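Side-chain contact in glutaredoxin 2 (Salmonella enterica subsp. enterica serovar Typhimurium, PDB 3IR4), which binds glutathione and, as a glutaredoxin with a glutathione-transferase-like fold, probably catalyses glutathione-dependent thiol-disulfide exchange: residues 99-102 against 103-107. Numbering follows the deposited sequence.
Sequences YVNQ and LLLPR
Val100 and Asn101 meet Leu103, Leu104 and Leu105 at the start of a short helix, where backbone bonds set the frame. The carbonyl oxygen Val100 O takes two N-H groups: Leu104 N at 3.0 Å, in the carbonyl plane, and Leu103 N at 2.9 Å, more bent and well above that plane. Leu105 N follows, bonding to Asn101 O at 3.0 Å. Proline has no N-H to give, so the series is interrupted at Pro106 and the helix kinks there; its ring carbon CD instead lies 3.5 Å from Gln102 O.

That interruption leaves Gln102 O to a water, which donates to it at 2.8 Å and accepts from Arg107 NH1. The same NH1 reaches back to Leu103 O (2.9 Å), meeting a lone pair in the carbonyl plane. Leu103 O and the water both lie at the edge of the guanidinium, in its plane, and the long arginine side chain can thus serve polar atoms of the turn before the kink. Arg107 NE bonds to Ile218 O at the C-terminus and NH2 to Ser143 OG at the start of helix 143-160.

Among the apolar groups, the branched Val100 sets CG2 against Leu104 CD1 at 3.9 Å; with CG2 anti to the backbone N, the methyl leans along the helix toward that leucine. Both side chains pack on helix 173-185. Leu105 passes at an angle over Asn101, its CG 3.7 Å from Asn101 CB; asparagine suits this partly exposed position, with CB and CG offering the leucine a carbon surface.

Such i to i+4 side-chain pairs beside a proline that interrupts the backbone bonding are characteristic of a kinked helix, here one in the all-helical C-terminal domain of a glutathione-transferase-like fold; the side chain of Leu105 is about 8 Å from the bound glutathione.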
loop_
_atom_site.group_PDB
_atom_site.type_symbol
_atom_site.label_atom_id
_atom_site.label_comp_id
_atom_site.label_asym_id
_atom_site.label_seq_id
_atom_site.Cartn_x
_atom_site.Cartn_y
_atom_site.Cartn_z
ATOM N N TYR A 99 13.091 -7.308 -1.596
ATOM C CA TYR A 99 13.213 -8.275 -0.471
ATOM C C TYR A 99 12.133 -8.158 0.608
ATOM O O TYR A 99 11.953 -9.082 1.396
ATOM C CB TYR A 99 14.572 -8.216 0.242
ATOM C CG TYR A 99 14.866 -6.978 1.031
ATOM C CD1 TYR A 99 15.519 -5.899 0.456
ATOM C CD2 TYR A 99 14.470 -6.861 2.361
ATOM C CE1 TYR A 99 15.816 -4.741 1.199
ATOM C CE2 TYR A 99 14.734 -5.727 3.098
ATOM C CZ TYR A 99 15.395 -4.668 2.523
ATOM O OH TYR A 99 15.638 -3.546 3.284
ATOM N N VAL A 100 11.411 -7.057 0.637
ATOM C CA VAL A 100 10.534 -6.737 1.753
ATOM C C VAL A 100 9.406 -7.736 1.956
ATOM O O VAL A 100 8.907 -7.877 3.076
ATOM C CB VAL A 100 9.997 -5.296 1.639
ATOM C CG1 VAL A 100 8.905 -5.196 0.588
ATOM C CG2 VAL A 100 9.478 -4.797 2.971
ATOM N N ASN A 101 8.988 -8.430 0.904
ATOM C CA ASN A 101 7.893 -9.359 1.037
ATOM C C ASN A 101 8.259 -10.546 1.935
ATOM O O ASN A 101 7.345 -11.216 2.419
ATOM C CB ASN A 101 7.353 -9.819 -0.290
ATOM C CG ASN A 101 6.280 -8.915 -0.810
ATOM O OD1 ASN A 101 5.772 -8.077 -0.061
ATOM N ND2 ASN A 101 5.879 -9.109 -2.049
ATOM N N GLN A 102 9.552 -10.809 2.159
ATOM C CA GLN A 102 9.919 -11.848 3.107
ATOM C C GLN A 102 9.507 -11.458 4.525
ATOM O O GLN A 102 9.306 -12.327 5.347
ATOM C CB GLN A 102 11.380 -12.181 3.020
ATOM C CG GLN A 102 11.746 -12.816 1.704
ATOM C CD GLN A 102 13.132 -13.408 1.677
ATOM O OE1 GLN A 102 14.007 -13.054 2.463
ATOM N NE2 GLN A 102 13.346 -14.321 0.755
ATOM N N LEU A 103 9.424 -10.166 4.818
ATOM C CA LEU A 103 8.857 -9.674 6.062
ATOM C C LEU A 103 7.324 -9.594 5.973
ATOM O O LEU A 103 6.614 -9.941 6.921
ATOM C CB LEU A 103 9.414 -8.282 6.398
ATOM C CG LEU A 103 10.854 -8.212 6.874
ATOM C CD1 LEU A 103 11.295 -6.773 6.919
ATOM C CD2 LEU A 103 10.990 -8.890 8.281
ATOM N N LEU A 104 6.820 -9.054 4.885
ATOM C CA LEU A 104 5.396 -8.708 4.831
ATOM C C LEU A 104 4.435 -9.863 4.627
ATOM O O LEU A 104 3.450 -9.959 5.335
ATOM C CB LEU A 104 5.126 -7.608 3.778
ATOM C CG LEU A 104 5.837 -6.280 4.016
ATOM C CD1 LEU A 104 5.584 -5.335 2.819
ATOM C CD2 LEU A 104 5.407 -5.646 5.308
ATOM N N LEU A 105 4.684 -10.716 3.649
ATOM C CA LEU A 105 3.692 -11.736 3.312
ATOM C C LEU A 105 3.368 -12.676 4.470
ATOM O O LEU A 105 2.193 -12.950 4.712
ATOM C CB LEU A 105 4.087 -12.498 2.040
ATOM C CG LEU A 105 4.276 -11.653 0.758
ATOM C CD1 LEU A 105 4.699 -12.554 -0.365
ATOM C CD2 LEU A 105 3.033 -10.854 0.393
ATOM N N PRO A 106 4.388 -13.160 5.212
ATOM C CA PRO A 106 4.042 -14.046 6.305
ATOM C C PRO A 106 3.220 -13.363 7.376
ATOM O O PRO A 106 2.433 -14.014 8.054
ATOM C CB PRO A 106 5.418 -14.483 6.847
ATOM C CG PRO A 106 6.356 -14.309 5.736
ATOM C CD PRO A 106 5.852 -13.078 5.027
ATOM N N ARG A 107 3.456 -12.064 7.573
ATOM C CA ARG A 107 2.723 -11.292 8.546
ATOM C C ARG A 107 1.312 -10.961 8.070
ATOM O O ARG A 107 0.346 -11.066 8.841
ATOM C CB ARG A 107 3.528 -10.057 8.969
ATOM C CG ARG A 107 4.738 -10.440 9.802
ATOM C CD ARG A 107 5.649 -9.265 10.052
ATOM N NE ARG A 107 6.776 -9.568 10.955
ATOM C CZ ARG A 107 7.820 -10.312 10.613
ATOM N NH1 ARG A 107 7.965 -10.756 9.378
ATOM N NH2 ARG A 107 8.738 -10.616 11.521
HETATM O O HOH W 1 9.879 -12.437 8.084
#